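Local coordinates for carbohydrate-binding protein (Flavonifractor plautii, PDB 6N1B) that probably removes the acetyl group from N-acetylgalactosamine of the A blood group antigen and is captured here holding the related blood group B trisaccharide, at residues Arg68-Tyr73 against Ile88-Asp93; Gly34-Pro39 against Val95-Pro100; Pro199-Met204 against Thr225-Tyr230. All blocks are in the same frame, centred on the assembly; numbering follows the deposited sequence.

Contact 1. Residues Arg68-Tyr73 against Ile88-Asp93; sequences RYWAVY and IVASSD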
loop_
_atom_site.group_PDB
_atom_site.type_symbol
_atom_site.label_atom_id
_atom_site.label_comp_id
_atom_site.label_asym_id
_atom_site.label_seq_id
_atom_site.Cartn_x
_atom_site.Cartn_y
_atom_site.Cartn_z
ATOM N N ARG A 68 -13.505 -9.681 -8.547
ATOM C CA ARG A 68 -13.127 -10.110 -7.218
ATOM C C ARG A 68 -11.835 -9.412 -6.730
ATOM O O ARG A 68 -11.557 -9.430 -5.511
ATOM C CB ARG A 68 -12.848 -11.656 -7.143
ATOM C CG ARG A 68 -14.123 -12.437 -7.302
ATOM C CD ARG A 68 -13.767 -13.947 -7.053
ATOM N NE ARG A 68 -14.764 -14.848 -7.600
ATOM C CZ ARG A 68 -14.745 -16.170 -7.325
ATOM N NH1 ARG A 68 -13.813 -16.688 -6.485
ATOM N NH2 ARG A 68 -15.624 -16.939 -7.959
ATOM N N TYR A 69 -11.051 -8.775 -7.625
ATOM C CA TYR A 69 -9.818 -8.074 -7.236
ATOM C C TYR A 69 -9.979 -6.632 -7.584
ATOM O O TYR A 69 -10.313 -6.223 -8.718
ATOM C CB TYR A 69 -8.626 -8.588 -7.964
ATOM C CG TYR A 69 -8.306 -10.041 -7.795
ATOM C CD1 TYR A 69 -8.972 -11.050 -8.487
ATOM C CD2 TYR A 69 -7.226 -10.518 -7.010
ATOM C CE1 TYR A 69 -8.604 -12.382 -8.421
ATOM C CE2 TYR A 69 -6.817 -11.794 -6.936
ATOM C CZ TYR A 69 -7.525 -12.747 -7.644
ATOM O OH TYR A 69 -7.090 -14.061 -7.613
ATOM N N TRP A 70 -9.650 -5.763 -6.597
ATOM C CA TRP A 70 -9.646 -4.284 -6.759
ATOM C C TRP A 70 -8.324 -3.776 -6.234
ATOM O O TRP A 70 -7.903 -4.275 -5.152
ATOM C CB TRP A 70 -10.811 -3.646 -6.026
ATOM C CG TRP A 70 -12.100 -3.930 -6.766
ATOM C CD1 TRP A 70 -12.864 -5.080 -6.748
ATOM C CD2 TRP A 70 -12.680 -3.062 -7.749
ATOM N NE1 TRP A 70 -13.855 -4.960 -7.678
ATOM C CE2 TRP A 70 -13.811 -3.739 -8.289
ATOM C CE3 TRP A 70 -12.407 -1.785 -8.216
ATOM C CZ2 TRP A 70 -14.607 -3.170 -9.305
ATOM C CZ3 TRP A 70 -13.227 -1.202 -9.177
ATOM C CH2 TRP A 70 -14.298 -1.900 -9.696
ATOM N N ALA A 71 -7.685 -2.833 -6.914
ATOM C CA ALA A 71 -6.450 -2.290 -6.431
ATOM C C ALA A 71 -6.498 -0.778 -6.533
ATOM O O ALA A 71 -6.960 -0.202 -7.520
ATOM C CB ALA A 71 -5.231 -2.870 -7.158
ATOM N N VAL A 72 -5.888 -0.132 -5.519
ATOM C CA VAL A 72 -5.514 1.289 -5.622
ATOM C C VAL A 72 -3.990 1.375 -5.686
ATOM O O VAL A 72 -3.306 0.483 -5.162
ATOM C CB VAL A 72 -6.107 2.070 -4.433
ATOM C CG1 VAL A 72 -5.482 1.659 -3.066
ATOM C CG2 VAL A 72 -6.021 3.627 -4.661
ATOM N N TYR A 73 -3.474 2.373 -6.357
ATOM C CA TYR A 73 -2.052 2.495 -6.517
ATOM C C TYR A 73 -1.766 3.946 -6.914
ATOM O O TYR A 73 -2.677 4.756 -7.148
ATOM C CB TYR A 73 -1.525 1.528 -7.622
ATOM C CG TYR A 73 -2.081 1.787 -8.996
ATOM C CD1 TYR A 73 -3.404 1.443 -9.323
ATOM C CD2 TYR A 73 -1.371 2.440 -9.941
ATOM C CE1 TYR A 73 -3.934 1.748 -10.526
ATOM C CE2 TYR A 73 -1.926 2.768 -11.204
ATOM C CZ TYR A 73 -3.189 2.377 -11.454
ATOM O OH TYR A 73 -3.765 2.658 -12.687
ATOM N N ILE A 88 -7.276 3.626 -9.684
ATOM C CA ILE A 88 -7.966 2.348 -9.422
ATOM C C ILE A 88 -7.908 1.441 -10.670
ATOM O O ILE A 88 -8.123 1.927 -11.825
ATOM C CB ILE A 88 -9.434 2.623 -9.079
ATOM C CG1 ILE A 88 -9.561 3.383 -7.763
ATOM C CG2 ILE A 88 -10.353 1.388 -9.118
ATOM C CD1 ILE A 88 -9.308 2.521 -6.529
ATOM N N VAL A 89 -7.681 0.153 -10.403
ATOM C CA VAL A 89 -7.892 -0.879 -11.417
ATOM C C VAL A 89 -8.653 -2.040 -10.731
ATOM O O VAL A 89 -8.719 -2.158 -9.496
ATOM C CB VAL A 89 -6.580 -1.367 -12.071
ATOM C CG1 VAL A 89 -6.087 -0.362 -13.097
ATOM C CG2 VAL A 89 -5.519 -1.713 -11.042
ATOM N N ALA A 90 -9.162 -2.962 -11.552
ATOM C CA ALA A 90 -9.822 -4.160 -11.164
ATOM C C ALA A 90 -9.342 -5.355 -11.990
ATOM O O ALA A 90 -8.754 -5.122 -13.079
ATOM C CB ALA A 90 -11.361 -4.057 -11.201
ATOM N N SER A 91 -9.568 -6.580 -11.487
ATOM C CA SER A 91 -9.111 -7.747 -12.165
ATOM C C SER A 91 -9.962 -8.910 -11.801
ATOM O O SER A 91 -10.505 -8.973 -10.689
ATOM C CB SER A 91 -7.609 -7.991 -11.741
ATOM O OG SER A 91 -7.119 -9.126 -12.372
ATOM N N SER A 92 -10.004 -9.904 -12.689
ATOM C CA SER A 92 -10.543 -11.198 -12.385
ATOM C C SER A 92 -9.538 -12.258 -11.883
ATOM O O SER A 92 -9.924 -13.340 -11.521
ATOM C CB SER A 92 -11.336 -11.752 -13.563
ATOM O OG SER A 92 -10.463 -11.953 -14.596
ATOM N N ASP A 93 -8.257 -11.908 -11.924
ATOM C CA ASP A 93 -7.213 -12.856 -11.628
ATOM C C ASP A 93 -6.046 -12.364 -10.729
ATOM O O ASP A 93 -5.212 -13.160 -10.314
ATOM C CB ASP A 93 -6.693 -13.507 -12.919
ATOM C CG ASP A 93 -6.067 -12.535 -13.914
ATOM O OD1 ASP A 93 -5.804 -11.372 -13.578
ATOM O OD2 ASP A 93 -5.905 -12.946 -15.086
#
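Ala90 sets its methyl group squarely on the indole of Trp70, and this CH-pi contact marks the tightly packed face of an antiparallel hairpin ladder. The CB of Ala90 stands 3.6 Å from the centroid of the six-membered ring of Trp70, only 4° from the ring normal, while Ile88 brings CG2 up to the indole edge, 3.9 Å from CZ3 of Trp70. With CG of Trp70 anti to its carbonyl carbon (chi1 -73°), the ring leans over the neighbouring strand, and Tyr67 O, just upstream, accepts a hydrogen bond from its NE1. Ile88 also sends CD1 to CB of Val72, so one apolar layer runs along this face. Beneath it the backbones bond in two hydrogen-bonded pairs. Ala71 N gives to Val89 O at 2.9 Å and the return bond, from Val89 N to Ala71 O, is 3.0 Å; both are nearly straight. In the pair of Tyr69 with Ser91 the bonds are more bent, the longer being Tyr69 N to Ser91 O at 3.1 Å.

Beyond that pair the ladder frays toward solvent. Arg68 and Ser92 are exposed and their side chains do not meet. An ST turn shapes this end: OG of Ser91, which also bonds His96 O, accepts from Asp93 N at 3.0 Å, and Asp93 C lies over one face of the Tyr69 ring. The hydroxyl of that ring bonds Arg353.

The hairpin belongs to a three-stranded sheet, one blade of what the five successive sheets suggest is a five-bladed beta-propeller. Strand 67-75 is its middle strand, flanked by 52-60 and 87-91; Met123 of strand 116-126 packs on Trp70, Val72 and Ile88, and Trp97 on the face bearing Ala71, Val89 and Ser91.

Contact 2. Residues Gly34-Pro39 against Val95-Pro100; sequences GYQDFP and VHWVEP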
loop_
_atom_site.group_PDB
_atom_site.type_symbol
_atom_site.label_atom_id
_atom_site.label_comp_id
_atom_site.label_asym_id
_atom_site.label_seq_id
_atom_site.Cartn_x
_atom_site.Cartn_y
_atom_site.Cartn_z
ATOM N N GLY A 34 9.098 -11.021 -14.667
ATOM C CA GLY A 34 8.557 -9.746 -15.182
ATOM C C GLY A 34 7.804 -8.988 -14.053
ATOM O O GLY A 34 8.198 -9.125 -12.877
ATOM N N TYR A 35 6.813 -8.236 -14.461
ATOM C CA TYR A 35 6.033 -7.466 -13.522
ATOM C C TYR A 35 4.619 -7.320 -14.040
ATOM O O TYR A 35 4.296 -8.010 -15.040
ATOM C CB TYR A 35 6.729 -6.176 -13.084
ATOM C CG TYR A 35 7.053 -5.275 -14.251
ATOM C CD1 TYR A 35 6.071 -4.517 -14.917
ATOM C CD2 TYR A 35 8.362 -5.181 -14.734
ATOM C CE1 TYR A 35 6.414 -3.668 -16.008
ATOM C CE2 TYR A 35 8.677 -4.351 -15.847
ATOM C CZ TYR A 35 7.717 -3.589 -16.455
ATOM O OH TYR A 35 7.989 -2.788 -17.529
ATOM N N GLN A 36 3.738 -6.550 -13.368
ATOM C CA GLN A 36 2.348 -6.464 -13.789
ATOM C C GLN A 36 2.129 -5.137 -14.396
ATOM O O GLN A 36 2.679 -4.106 -14.022
ATOM C CB GLN A 36 1.394 -6.721 -12.607
ATOM C CG GLN A 36 1.452 -8.159 -12.153
ATOM C CD GLN A 36 0.439 -8.533 -11.111
ATOM O OE1 GLN A 36 -0.254 -7.692 -10.560
ATOM N NE2 GLN A 36 0.404 -9.831 -10.769
ATOM N N ASP A 37 1.271 -5.098 -15.451
ATOM C CA ASP A 37 0.979 -3.828 -16.136
ATOM C C ASP A 37 -0.094 -3.037 -15.430
ATOM O O ASP A 37 -1.230 -3.416 -15.405
ATOM C CB ASP A 37 0.620 -4.074 -17.590
ATOM C CG ASP A 37 1.782 -4.529 -18.350
ATOM O OD1 ASP A 37 2.875 -3.885 -18.400
ATOM O OD2 ASP A 37 1.664 -5.622 -18.927
ATOM N N PHE A 38 0.249 -1.920 -14.878
ATOM C CA PHE A 38 -0.673 -0.953 -14.336
ATOM C C PHE A 38 -0.638 0.311 -15.186
ATOM O O PHE A 38 0.476 0.780 -15.477
ATOM C CB PHE A 38 -0.362 -0.581 -12.892
ATOM C CG PHE A 38 -0.632 -1.643 -11.843
ATOM C CD1 PHE A 38 0.075 -2.839 -11.687
ATOM C CD2 PHE A 38 -1.710 -1.452 -10.982
ATOM C CE1 PHE A 38 -0.264 -3.774 -10.721
ATOM C CE2 PHE A 38 -2.029 -2.386 -10.046
ATOM C CZ PHE A 38 -1.326 -3.521 -9.933
ATOM N N PRO A 39 -1.761 0.867 -15.566
ATOM C CA PRO A 39 -1.765 2.077 -16.381
ATOM C C PRO A 39 -1.492 3.295 -15.533
ATOM O O PRO A 39 -1.981 3.415 -14.404
ATOM C CB PRO A 39 -3.135 2.042 -16.997
ATOM C CG PRO A 39 -3.973 1.407 -15.954
ATOM C CD PRO A 39 -3.122 0.387 -15.284
ATOM N N VAL A 95 -3.690 -10.439 -11.853
ATOM C CA VAL A 95 -2.611 -10.353 -12.751
ATOM C C VAL A 95 -2.801 -9.327 -13.844
ATOM O O VAL A 95 -1.910 -8.507 -14.117
ATOM C CB VAL A 95 -2.213 -11.743 -13.361
ATOM C CG1 VAL A 95 -1.111 -11.640 -14.419
ATOM C CG2 VAL A 95 -1.827 -12.720 -12.276
ATOM N N HIS A 96 -3.927 -9.473 -14.521
ATOM C CA HIS A 96 -4.275 -8.600 -15.622
ATOM C C HIS A 96 -5.262 -7.571 -15.109
ATOM O O HIS A 96 -6.382 -7.925 -14.722
ATOM C CB HIS A 96 -4.890 -9.433 -16.768
ATOM C CG HIS A 96 -3.993 -10.540 -17.197
ATOM N ND1 HIS A 96 -4.145 -11.826 -16.753
ATOM C CD2 HIS A 96 -2.857 -10.507 -17.947
ATOM C CE1 HIS A 96 -3.179 -12.566 -17.310
ATOM N NE2 HIS A 96 -2.382 -11.780 -18.037
ATOM N N TRP A 97 -4.892 -6.327 -15.063
ATOM C CA TRP A 97 -5.667 -5.266 -14.424
ATOM C C TRP A 97 -6.288 -4.410 -15.528
ATOM O O TRP A 97 -5.636 -4.112 -16.564
ATOM C CB TRP A 97 -4.717 -4.421 -13.578
ATOM C CG TRP A 97 -4.122 -5.169 -12.431
ATOM C CD1 TRP A 97 -2.891 -5.774 -12.388
ATOM C CD2 TRP A 97 -4.763 -5.487 -11.209
ATOM N NE1 TRP A 97 -2.725 -6.485 -11.228
ATOM C CE2 TRP A 97 -3.860 -6.308 -10.450
ATOM C CE3 TRP A 97 -6.020 -5.212 -10.659
ATOM C CZ2 TRP A 97 -4.193 -6.755 -9.181
ATOM C CZ3 TRP A 97 -6.285 -5.635 -9.407
ATOM C CH2 TRP A 97 -5.422 -6.434 -8.666
ATOM N N VAL A 98 -7.501 -3.943 -15.291
ATOM C CA VAL A 98 -8.186 -3.056 -16.213
ATOM C C VAL A 98 -8.798 -1.861 -15.480
ATOM O O VAL A 98 -9.106 -1.965 -14.276
ATOM C CB VAL A 98 -9.316 -3.823 -16.961
ATOM C CG1 VAL A 98 -8.749 -4.919 -17.809
ATOM C CG2 VAL A 98 -10.410 -4.342 -16.048
ATOM N N GLU A 99 -9.011 -0.788 -16.171
ATOM C CA GLU A 99 -9.758 0.335 -15.625
ATOM C C GLU A 99 -11.227 0.052 -15.854
ATOM O O GLU A 99 -11.616 -0.084 -17.015
ATOM C CB GLU A 99 -9.273 1.648 -16.290
ATOM C CG GLU A 99 -7.867 1.983 -16.034
ATOM C CD GLU A 99 -7.361 3.171 -16.739
ATOM O OE1 GLU A 99 -7.066 3.061 -17.944
ATOM O OE2 GLU A 99 -6.945 4.101 -16.070
ATOM N N PRO A 100 -12.054 -0.002 -14.802
ATOM C CA PRO A 100 -13.473 -0.262 -15.041
ATOM C C PRO A 100 -14.091 0.715 -16.054
ATOM O O PRO A 100 -13.733 1.879 -16.129
ATOM C CB PRO A 100 -14.135 -0.061 -13.656
ATOM C CG PRO A 100 -12.972 -0.210 -12.632
ATOM C CD PRO A 100 -11.695 0.175 -13.357
HETATM O O HOH W 1 -0.126 -7.658 -15.930
HETATM O O HOH W 2 -2.448 -5.573 -16.455
HETATM O O HOH W 3 -4.434 5.397 -15.568
#
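The indole N-H of Trp97 meets the side-chain carbonyl of Gln36, NE1 to OE1 at 2.8 Å, the one direct hydrogen bond between residues 34-39 and 95-100. The two segments run almost the same way, 8° apart, between the sheet of strands 52-60, 67-75 and 87-91 and strand 385-395 of another sheet, in what is probably a five-bladed beta-propeller. The N-H is nearly straight on its target, with OE1 close to the indole plane, but it reaches the carbonyl of Gln36 from above the amide plane and not along a lone pair. The extended Gln36 chain carries the amide across to the indole edge, and its NE2, weakly bonded to Gly94 O, comes 3.6 Å from CA of Val95.

Phe38 adds an offset stack. Its ring and the five-membered ring of Trp97 have centroids 4.3 Å apart and planes inclined by 28°, with CZ of Phe38 over the indole face. Both side chains hold CG anti to the carbonyl carbon (chi1 -71° for Phe38), which lets them lie side by side pointing the same way. Val89 of strand 87-91 touches both rings, and Tyr73 meets Phe38 edge-to-face.

The backbones stand too far apart to bond directly, and water takes the place of the missing ladder. One molecule accepts from Asp37 N and donates to Val95 O; a second donates to Asp37 O at 2.7 Å and accepts from Trp97 N at 2.9 Å. The pattern is that of a parallel bridge between Asp37 and His96 with a water inserted in each bond.

At the far end the rim of the Pro39 ring slides past Glu99, CG of Pro39 lying 3.9 Å from CD of Glu99. OE2 of Glu99, already bonded to Asn105, also accepts from a third water at 2.9 Å, which reaches Pro39 O only weakly.

Contact 3. Residues Pro199-Met204 against Thr225-Tyr230; sequences PDRYDM and TGDVGY. With GLA (alpha-D-galactopyranose), chain B; GAL (beta-D-galactopyranose), chain C.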
loop_
_atom_site.group_PDB
_atom_site.type_symbol
_atom_site.label_atom_id
_atom_site.label_comp_id
_atom_site.label_asym_id
_atom_site.label_seq_id
_atom_site.Cartn_x
_atom_site.Cartn_y
_atom_site.Cartn_z
ATOM N N PRO A 199 -0.076 18.835 11.760
ATOM C CA PRO A 199 0.695 19.980 11.366
ATOM C C PRO A 199 2.124 19.626 10.861
ATOM O O PRO A 199 2.756 20.479 10.227
ATOM C CB PRO A 199 0.820 20.787 12.641
ATOM C CG PRO A 199 0.747 19.814 13.738
ATOM C CD PRO A 199 -0.284 18.767 13.238
ATOM N N ASP A 200 2.586 18.416 11.128
ATOM C CA ASP A 200 3.906 17.970 10.612
ATOM C C ASP A 200 3.662 17.339 9.253
ATOM O O ASP A 200 2.543 16.840 8.964
ATOM C CB ASP A 200 4.563 17.002 11.626
ATOM C CG ASP A 200 5.178 17.773 12.813
ATOM O OD1 ASP A 200 5.480 18.967 12.659
ATOM O OD2 ASP A 200 5.218 17.245 13.837
ATOM N N ARG A 201 4.689 17.303 8.466
ATOM C CA ARG A 201 4.495 16.840 7.037
ATOM C C ARG A 201 4.528 15.331 6.855
ATOM O O ARG A 201 3.829 14.844 5.970
ATOM C CB ARG A 201 5.617 17.380 6.163
ATOM C CG ARG A 201 5.466 18.903 5.926
ATOM C CD ARG A 201 6.645 19.497 5.141
ATOM N NE ARG A 201 7.835 19.498 6.042
ATOM C CZ ARG A 201 9.060 19.756 5.638
ATOM N NH1 ARG A 201 9.298 20.144 4.404
ATOM N NH2 ARG A 201 10.035 19.722 6.548
ATOM N N TYR A 202 5.227 14.540 7.722
ATOM C CA TYR A 202 5.608 13.204 7.392
ATOM C C TYR A 202 5.416 12.245 8.525
ATOM O O TYR A 202 6.096 11.220 8.674
ATOM C CB TYR A 202 7.045 13.143 6.840
ATOM C CG TYR A 202 7.262 14.109 5.671
ATOM C CD1 TYR A 202 6.469 14.041 4.491
ATOM C CD2 TYR A 202 8.275 15.013 5.703
ATOM C CE1 TYR A 202 6.661 14.910 3.476
ATOM C CE2 TYR A 202 8.442 15.903 4.663
ATOM C CZ TYR A 202 7.662 15.904 3.556
ATOM O OH TYR A 202 7.827 16.833 2.563
ATOM N N ASP A 203 4.374 12.478 9.349
ATOM C CA ASP A 203 4.187 11.653 10.552
ATOM C C ASP A 203 3.060 10.672 10.480
ATOM O O ASP A 203 2.791 10.043 11.480
ATOM C CB ASP A 203 4.079 12.523 11.811
ATOM C CG ASP A 203 2.827 13.343 11.996
ATOM O OD1 ASP A 203 1.848 13.193 11.211
ATOM O OD2 ASP A 203 2.746 14.142 12.975
ATOM N N MET A 204 2.499 10.438 9.260
ATOM C CA MET A 204 1.419 9.471 9.062
ATOM C C MET A 204 1.618 8.717 7.733
ATOM O O MET A 204 0.718 8.630 6.912
ATOM C CB MET A 204 0.012 10.219 9.048
ATOM C CG MET A 204 -0.304 11.063 10.005
ATOM S SD MET A 204 -1.885 11.797 9.860
ATOM C CE MET A 204 -1.777 13.116 8.679
ATOM N N THR A 225 7.456 9.688 10.799
ATOM C CA THR A 225 8.816 10.173 10.471
ATOM C C THR A 225 8.884 11.652 10.792
ATOM O O THR A 225 9.762 12.390 10.289
ATOM C CB THR A 225 9.189 9.782 9.054
ATOM O OG1 THR A 225 8.687 10.698 8.065
ATOM C CG2 THR A 225 8.799 8.399 8.710
ATOM N N GLY A 226 8.026 12.098 11.673
ATOM C CA GLY A 226 8.018 13.487 12.119
ATOM C C GLY A 226 7.784 14.478 10.999
ATOM O O GLY A 226 6.989 14.228 10.092
ATOM N N ASP A 227 8.547 15.568 11.048
ATOM C CA ASP A 227 8.565 16.545 9.996
ATOM C C ASP A 227 9.799 16.347 9.066
ATOM O O ASP A 227 10.158 17.277 8.323
ATOM C CB ASP A 227 8.549 17.978 10.532
ATOM C CG ASP A 227 8.152 19.013 9.476
ATOM O OD1 ASP A 227 7.147 18.737 8.746
ATOM O OD2 ASP A 227 8.741 20.107 9.504
ATOM N N VAL A 228 10.364 15.134 9.083
ATOM C CA VAL A 228 11.646 14.920 8.375
ATOM C C VAL A 228 11.474 14.017 7.132
ATOM O O VAL A 228 12.009 14.361 6.087
ATOM C CB VAL A 228 12.671 14.297 9.379
ATOM C CG1 VAL A 228 13.969 13.918 8.629
ATOM C CG2 VAL A 228 12.942 15.242 10.549
ATOM N N GLY A 229 10.853 12.844 7.276
ATOM C CA GLY A 229 10.613 12.056 6.093
ATOM C C GLY A 229 11.678 10.978 5.861
ATOM O O GLY A 229 12.094 10.287 6.787
ATOM N N TYR A 230 12.121 10.894 4.605
ATOM C CA TYR A 230 12.972 9.768 4.124
ATOM C C TYR A 230 14.284 9.590 4.919
ATOM O O TYR A 230 14.733 8.491 5.138
ATOM C CB TYR A 230 13.259 9.934 2.607
ATOM C CG TYR A 230 13.724 8.712 1.902
ATOM C CD1 TYR A 230 12.834 7.744 1.487
ATOM C CD2 TYR A 230 15.065 8.466 1.670
ATOM C CE1 TYR A 230 13.229 6.604 0.804
ATOM C CE2 TYR A 230 15.484 7.381 0.956
ATOM C CZ TYR A 230 14.563 6.435 0.511
ATOM O OH TYR A 230 15.032 5.257 -0.170
HETATM C C1 GLA B . 9.423 10.000 -0.160
HETATM C C2 GLA B . 7.920 9.573 -0.265
HETATM C C3 GLA B . 7.028 10.816 -0.117
HETATM C C4 GLA B . 7.348 11.618 1.197
HETATM C C5 GLA B . 8.886 11.854 1.318
HETATM C C6 GLA B . 9.282 12.291 2.670
HETATM O O2 GLA B . 7.756 8.988 -1.610
HETATM O O3 GLA B . 5.449 10.426 -0.262
HETATM O O4 GLA B . 6.860 10.837 2.222
HETATM O O5 GLA B . 9.650 10.576 1.178
HETATM O O6 GLA B . 10.735 12.616 2.781
HETATM C C1 GAL C . 12.869 13.002 -2.049
HETATM C C2 GAL C . 11.432 12.492 -2.100
HETATM C C3 GAL C . 11.275 11.376 -1.070
HETATM C C4 GAL C . 12.251 10.219 -1.214
HETATM C C5 GAL C . 13.615 10.883 -1.280
HETATM C C6 GAL C . 14.595 9.789 -1.686
HETATM O O1 GAL C . 13.027 14.023 -3.005
HETATM O O2 GAL C . 10.522 13.597 -1.733
HETATM O O3 GAL C . 9.815 10.941 -1.166
HETATM O O4 GAL C . 11.881 9.584 -2.455
HETATM O O5 GAL C . 13.659 11.840 -2.348
HETATM O O6 GAL C . 15.896 10.326 -1.500
#
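Asp227 receives Arg201 twice on a single oxygen: the backbone N and the side-chain NE of Arg201 each lie 2.9 Å from OD1. The backbone N-H arrives on the anti side of the carboxylate, whereas NE comes from above its plane, with OD1 itself in the guanidinium plane. The bend of the arginine chain at chi3 (-71°) folds NE back to this position. NH2 of Arg201 adds a weak bond to OD2 of Asp227, completing the salt bridge, while NH1 serves Asp141 O. Asp200 OD1 lies only 4.3 Å from Asp227 OD1, a like charge that the arginine probably helps to offset.

A second gripped acceptor is Tyr202 O, which takes the hydroxyl of Thr225 at 2.7 Å and the backbone N of the same threonine at 3.0 Å, both from the same face of the carbonyl. Tyr202 N in turn donates to Gly226 O. These bonds hold the tyrosine backbone against the turn, and the ring extends beyond it with an edge toward Asp227 C and Val228 N.

The ring is sandwiched: CB of Arg201 lies over one face and C6 of the alpha-galactose over the other. OH of Tyr202 bonds OD1 of Asp141, another residue of the glycan pocket. Gly229, with its positive phi, leaves room beside Tyr202 for O6 of the alpha-galactose, which sits 3.4 Å from CA of Gly229 and accepts from Tyr230 N at 2.9 Å. The Tyr230 ring then packs a face on C6 of the beta-galactose.

Two neighbouring sheets, probably successive propeller blades, meet through these loops. Residues 199-204 pass from strand 193-198, the outermost of its sheet, toward strand 207-212, at the edge of the next; residues 225-230 link strands 217-224 and 237-243 within that next sheet.

Contacts 1 and 2 form one continuous block, with centres 8 Å apart and contact 1 nested along the chain inside the loop closed by contact 2. OH of Tyr73 reaches Pro39 O at 2.6 Å, a probable hydrogen bond, and CB of Ser91 packs 3.4 Å from CE3 of Trp97, so residues 95-100 back the hairpin of contact 1. Contact 3 lies across the chain's centre, about 30 Å from contact 1 between centres, and touches neither. It supplies four of the twelve residues of the glycan pocket, and its Tyr202 side chain is about 9 Å from a calcium ion; in contact 1 the Val72 side chain is about 7 Å from a calcium ion and that of Tyr73 about 13 Å from the alpha-galactose.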